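Local structure of porin protein associated with imipenem resistance (Acinetobacter baumannii, 4FUV) at residues 22-27 with 163-168; 26-31 with 214-219. The protein forms an eight-stranded beta-barrel in the outer membrane and probably takes part in the uptake of ornithine and the antibiotic imipenem. All blocks are in the same frame, centred on the assembly; numbering follows the deposited sequence.

Contact 1 of 2, residues 22-27 with 163-168; sequences RAEVGT and GVFGEV. With C8E ((hydroxyethyloxy)tri(ethyloxy)octane), chain F; C8E ((hydroxyethyloxy)tri(ethyloxy)octane), chain D.
Arg22 and Glu24 face Phe165 across strand segments 22-26 and 163-168, whose axes approach to 8.9 Å and run 40° apart in roughly the same direction. No backbone hydrogen bond joins them, because strand 213-224 lies between and pairs with both. The contact is therefore made by side chains on the inner face of the barrel. The Phe165 ring is its hydrophobic centre. The Arg22 and Phe165 side chains run at about a right angle to each other, with Arg22 CD 3.5 Å from Phe165 CE1. The guanidinium turns one face to CE2 of the ring, and the guanidinium and ring planes are 32° apart. CG of Arg22 sits between the backbone N and the carbonyl carbon (chi1 75°), and the chain then runs extended to NE. Arg22 NE donates to Glu24 OE1 at 2.8 Å, a salt bridge within the strand. The bond is bent, and the oxygen is tilted from the guanidinium plane. Glu24 OE1 also lies at the edge of the Phe165 ring, 3.6 Å from CZ. Its other oxygen, OE2, is held by Tyr76, Asn49 and Lys218. Glu167 OE1 is 4.0 Å from Arg22 NH2 but well out of the guanidinium plane, so only charge acts directly. A water links the pair: it accepts from Arg22 NH2 at 3.0 Å and donates to Glu167 OE1. Tyr96 and Tyr149 bind the Glu167 carboxylate, and Glu80 makes a salt bridge with Arg22 NH1. On the outer face, detergent chains lie against Ala23, Val164 and Val168. A charged, tyrosine-rich network inside and an apolar belt outside are characteristic of a small outer-membrane beta-barrel.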
# COMPACT_ATOMS: atom_id res chain seq x y z
N ARG A 22 -30.07 19.95 4.87
CA ARG A 22 -28.75 19.59 4.42
C ARG A 22 -28.83 18.73 3.18
O ARG A 22 -29.82 18.03 2.97
CB ARG A 22 -27.94 18.92 5.53
CG ARG A 22 -28.32 17.47 5.85
CD ARG A 22 -27.54 16.93 7.05
NE ARG A 22 -27.98 15.58 7.40
CZ ARG A 22 -27.96 15.06 8.63
NH1 ARG A 22 -27.50 15.77 9.67
NH2 ARG A 22 -28.39 13.81 8.83
N ALA A 23 -27.79 18.80 2.36
CA ALA A 23 -27.63 17.93 1.21
C ALA A 23 -26.45 17.02 1.50
O ALA A 23 -25.45 17.47 2.07
CB ALA A 23 -27.36 18.75 -0.05
N GLU A 24 -26.56 15.75 1.12
CA GLU A 24 -25.54 14.79 1.47
C GLU A 24 -25.38 13.71 0.42
O GLU A 24 -26.30 13.41 -0.35
CB GLU A 24 -25.86 14.16 2.84
CG GLU A 24 -27.11 13.26 2.85
CD GLU A 24 -27.81 13.24 4.21
OE1 GLU A 24 -27.67 14.22 4.98
OE2 GLU A 24 -28.49 12.24 4.52
N VAL A 25 -24.18 13.15 0.38
CA VAL A 25 -23.83 12.05 -0.49
C VAL A 25 -23.03 11.05 0.34
O VAL A 25 -22.13 11.43 1.11
CB VAL A 25 -23.02 12.54 -1.72
CG1 VAL A 25 -21.79 13.35 -1.29
CG2 VAL A 25 -22.62 11.38 -2.60
N GLY A 26 -23.39 9.78 0.25
CA GLY A 26 -22.66 8.78 1.01
C GLY A 26 -22.88 7.37 0.53
O GLY A 26 -23.43 7.14 -0.55
N THR A 27 -22.47 6.41 1.35
CA THR A 27 -22.47 5.01 0.95
C THR A 27 -23.87 4.38 0.87
O THR A 27 -24.04 3.29 0.30
CB THR A 27 -21.54 4.16 1.85
OG1 THR A 27 -21.99 4.24 3.21
CG2 THR A 27 -20.10 4.66 1.77
N GLY A 163 -22.53 25.32 6.67
CA GLY A 163 -21.41 24.53 7.11
C GLY A 163 -21.30 23.23 6.34
O GLY A 163 -22.10 22.94 5.46
N VAL A 164 -20.29 22.44 6.68
CA VAL A 164 -20.09 21.15 6.06
C VAL A 164 -20.04 20.06 7.13
O VAL A 164 -19.81 20.35 8.31
CB VAL A 164 -18.80 21.15 5.24
CG1 VAL A 164 -18.92 22.19 4.11
CG2 VAL A 164 -17.62 21.48 6.14
N PHE A 165 -20.29 18.81 6.74
CA PHE A 165 -20.24 17.74 7.72
C PHE A 165 -19.79 16.41 7.16
O PHE A 165 -19.75 16.21 5.94
CB PHE A 165 -21.61 17.58 8.40
CG PHE A 165 -22.58 16.74 7.62
CD1 PHE A 165 -23.35 17.31 6.61
CD2 PHE A 165 -22.74 15.40 7.92
CE1 PHE A 165 -24.26 16.54 5.89
CE2 PHE A 165 -23.64 14.62 7.21
CZ PHE A 165 -24.40 15.18 6.19
N GLY A 166 -19.40 15.51 8.05
CA GLY A 166 -19.20 14.12 7.71
C GLY A 166 -19.89 13.32 8.80
O GLY A 166 -20.01 13.81 9.92
N GLU A 167 -20.33 12.11 8.48
CA GLU A 167 -20.97 11.27 9.48
C GLU A 167 -20.65 9.81 9.21
O GLU A 167 -20.69 9.34 8.06
CB GLU A 167 -22.49 11.46 9.49
CG GLU A 167 -23.21 10.77 10.65
CD GLU A 167 -24.73 10.98 10.64
OE1 GLU A 167 -25.18 12.15 10.64
OE2 GLU A 167 -25.47 9.97 10.63
N VAL A 168 -20.33 9.08 10.27
CA VAL A 168 -20.10 7.65 10.15
C VAL A 168 -20.92 6.92 11.20
O VAL A 168 -20.98 7.35 12.36
CB VAL A 168 -18.59 7.27 10.24
CG1 VAL A 168 -17.77 8.06 9.22
CG2 VAL A 168 -18.05 7.51 11.64
C4 C8E F . -16.61 18.45 3.25
C5 C8E F . -17.96 17.92 2.79
C6 C8E F . -18.60 18.86 1.76
C7 C8E F . -19.35 18.06 0.70
O9 C8E F . -23.71 17.11 -1.29
C10 C8E F . -24.28 17.35 -2.56
C11 C8E F . -25.08 16.13 -3.01
O12 C8E F . -26.47 16.32 -2.86
C13 C8E F . -27.22 15.59 -3.80
C14 C8E F . -28.58 16.25 -4.02
C16 C8E F . -31.44 13.93 -4.11
C17 C8E F . -32.58 13.19 -3.41
O18 C8E F . -33.35 12.49 -4.37
C19 C8E F . -32.61 11.50 -5.04
C20 C8E F . -33.55 10.64 -5.88
O21 C8E F . -33.05 10.56 -7.19
C1 C8E D . -15.87 10.80 5.17
C2 C8E D . -16.75 9.93 6.06
C3 C8E D . -16.56 8.45 5.71
C5 C8E D . -17.90 4.13 5.88
C6 C8E D . -18.17 2.63 5.96
C7 C8E D . -17.88 1.91 4.65
C8 C8E D . -19.09 1.82 3.73
O9 C8E D . -19.26 0.50 3.23
C10 C8E D . -20.56 0.30 2.71
C11 C8E D . -20.65 -0.98 1.88
O12 C8E D . -21.14 -2.04 2.67
C13 C8E D . -21.84 -3.03 1.95
C14 C8E D . -22.35 -4.04 2.97
O15 C8E D . -21.55 -3.89 4.13
C16 C8E D . -20.97 -5.08 4.61
C17 C8E D . -20.55 -4.88 6.06
O18 C8E D . -19.16 -5.08 6.17
O HOH W 1 -28.03 12.48 11.45

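Contact 2 of 2, residues 26-31 with 214-219; sequences GTTGYG and LPVGKV. With C8E ((hydroxyethyloxy)tri(ethyloxy)octane), chain D; C8E ((hydroxyethyloxy)tri(ethyloxy)octane), chain F.
Gly26 meets Lys218 as an antiparallel non-hydrogen-bonded pair, with their CA atoms 3.8 Å apart. Gly26 CA also lies 3.1 Å from Gly217 O; the strands come this close where Gly26 has no side chain. A type I turn runs from Gly26 to Gly29, and backbone bonds between these two residues close it in both directions. Thr27 grips Gly217 twice. Its N donates to Gly217 O at 2.8 Å. Its OG1 accepts from Gly217 N at 3.0 Å in a fairly straight bond (167°). With chi1 at 60°, the Thr27 hydroxyl folds back over its own backbone and so faces the Gly217 N-H. Thr27 CG2 instead meets the alkyl chain of a detergent, 3.6 Å from its C8. Thr28 turns its side chain to the inner face, where CG2 touches Leu214 CD2 at 4.1 Å and OG1 rests by Val216 CG1. Gly29 takes a positive phi (107°), a conformation open mainly to glycine. Tyr30 and Gly31 lead away along strand 29-37 and lie against a second detergent. The turn thus joins strand 20-26 to strand 29-37 beside strand 213-224. Strand 162-172 pairs with the far edge of strand 213-224, while Asn106 and Tyr108 of strand 95-114 approach Leu214 from across the barrel.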
# COMPACT_ATOMS: atom_id res chain seq x y z
N GLY A 26 -23.39 9.78 0.25
CA GLY A 26 -22.66 8.78 1.01
C GLY A 26 -22.88 7.37 0.53
O GLY A 26 -23.43 7.14 -0.55
N THR A 27 -22.47 6.41 1.35
CA THR A 27 -22.47 5.01 0.95
C THR A 27 -23.87 4.38 0.87
O THR A 27 -24.04 3.29 0.30
CB THR A 27 -21.54 4.16 1.85
OG1 THR A 27 -21.99 4.24 3.21
CG2 THR A 27 -20.10 4.66 1.77
N THR A 28 -24.86 5.05 1.44
CA THR A 28 -26.25 4.60 1.30
C THR A 28 -27.04 5.49 0.34
O THR A 28 -28.27 5.54 0.39
CB THR A 28 -26.98 4.50 2.65
OG1 THR A 28 -26.89 5.75 3.34
CG2 THR A 28 -26.38 3.38 3.50
N GLY A 29 -26.32 6.19 -0.53
CA GLY A 29 -26.95 7.02 -1.54
C GLY A 29 -26.82 8.50 -1.23
O GLY A 29 -26.13 8.92 -0.29
N TYR A 30 -27.49 9.30 -2.04
CA TYR A 30 -27.48 10.74 -1.91
C TYR A 30 -28.88 11.25 -1.64
O TYR A 30 -29.87 10.57 -1.90
CB TYR A 30 -26.88 11.40 -3.16
CG TYR A 30 -27.55 11.01 -4.45
CD1 TYR A 30 -27.27 9.79 -5.07
CD2 TYR A 30 -28.46 11.86 -5.07
CE1 TYR A 30 -27.89 9.43 -6.26
CE2 TYR A 30 -29.09 11.51 -6.26
CZ TYR A 30 -28.80 10.29 -6.85
OH TYR A 30 -29.42 9.94 -8.03
N GLY A 31 -28.95 12.45 -1.09
CA GLY A 31 -30.22 13.07 -0.79
C GLY A 31 -30.00 14.18 0.21
O GLY A 31 -29.10 15.02 0.03
N LEU A 214 -24.98 -2.66 8.73
CA LEU A 214 -24.69 -1.94 7.51
C LEU A 214 -23.98 -0.64 7.88
O LEU A 214 -24.60 0.27 8.45
CB LEU A 214 -25.99 -1.62 6.75
CG LEU A 214 -25.87 -0.74 5.50
CD1 LEU A 214 -25.01 -1.43 4.43
CD2 LEU A 214 -27.25 -0.34 4.92
N PRO A 215 -22.67 -0.56 7.58
CA PRO A 215 -21.88 0.63 7.91
C PRO A 215 -22.22 1.78 6.97
O PRO A 215 -22.59 1.53 5.82
CB PRO A 215 -20.43 0.17 7.68
CG PRO A 215 -20.50 -1.33 7.48
CD PRO A 215 -21.86 -1.60 6.94
N VAL A 216 -22.12 3.01 7.44
CA VAL A 216 -22.51 4.18 6.65
C VAL A 216 -21.47 5.27 6.76
O VAL A 216 -20.99 5.58 7.85
CB VAL A 216 -23.84 4.78 7.15
CG1 VAL A 216 -24.31 5.88 6.22
CG2 VAL A 216 -24.89 3.70 7.26
N GLY A 217 -21.10 5.85 5.63
CA GLY A 217 -20.28 7.04 5.61
C GLY A 217 -20.94 8.06 4.69
O GLY A 217 -21.31 7.72 3.57
N LYS A 218 -21.09 9.29 5.16
CA LYS A 218 -21.66 10.35 4.33
C LYS A 218 -20.98 11.70 4.57
O LYS A 218 -20.45 11.94 5.65
CB LYS A 218 -23.19 10.45 4.51
CG LYS A 218 -23.66 10.80 5.93
CD LYS A 218 -25.19 10.92 6.02
CE LYS A 218 -25.89 9.65 5.54
NZ LYS A 218 -27.35 9.62 5.84
N VAL A 219 -21.00 12.56 3.56
CA VAL A 219 -20.54 13.94 3.70
C VAL A 219 -21.61 14.85 3.09
O VAL A 219 -22.48 14.38 2.35
CB VAL A 219 -19.18 14.18 3.01
CG1 VAL A 219 -18.08 13.45 3.76
CG2 VAL A 219 -19.23 13.74 1.54
C1 C8E D . -15.87 10.80 5.17
C2 C8E D . -16.75 9.93 6.06
C3 C8E D . -16.56 8.45 5.71
C5 C8E D . -17.90 4.13 5.88
C6 C8E D . -18.17 2.63 5.96
C7 C8E D . -17.88 1.91 4.65
C8 C8E D . -19.09 1.82 3.73
O9 C8E D . -19.26 0.50 3.23
C10 C8E D . -20.56 0.30 2.71
C11 C8E D . -20.65 -0.98 1.88
O12 C8E D . -21.14 -2.04 2.67
C13 C8E D . -21.84 -3.03 1.95
C14 C8E D . -22.35 -4.04 2.97
O15 C8E D . -21.55 -3.89 4.13
C16 C8E D . -20.97 -5.08 4.61
C17 C8E D . -20.55 -4.88 6.06
O18 C8E D . -19.16 -5.08 6.17
C4 C8E F . -16.61 18.45 3.25
C5 C8E F . -17.96 17.92 2.79
C6 C8E F . -18.60 18.86 1.76
C7 C8E F . -19.35 18.06 0.70
O9 C8E F . -23.71 17.11 -1.29
C10 C8E F . -24.28 17.35 -2.56
C11 C8E F . -25.08 16.13 -3.01
O12 C8E F . -26.47 16.32 -2.86
C13 C8E F . -27.22 15.59 -3.80
C14 C8E F . -28.58 16.25 -4.02
C16 C8E F . -31.44 13.93 -4.11
C17 C8E F . -32.58 13.19 -3.41
O18 C8E F . -33.35 12.49 -4.37
C19 C8E F . -32.61 11.50 -5.04
C20 C8E F . -33.55 10.64 -5.88
O21 C8E F . -33.05 10.56 -7.19
O HOH W 2 -23.04 1.94 3.50

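Both contacts are largely buried and start from the same part of the chain, sharing Gly26 and Thr27. In contact 2 the end of strand 20-26 and the turn after it meet the adjacent strand 213-224, through backbone bonds, a threonine hydroxyl and closely approaching glycines. Contact 1 spans that strand and relies on long side chains, charge and water in the barrel interior. They join directly through probable backbone hydrogen bonds, Glu167 N to Lys218 O at 2.8 Å and Glu24 N to Gly31 O at 2.9 Å. Lys218, hydrogen-bonded to Asn49, also makes a salt bridge with Glu24 and so ties the two together. The same two detergent molecules touch both contacts.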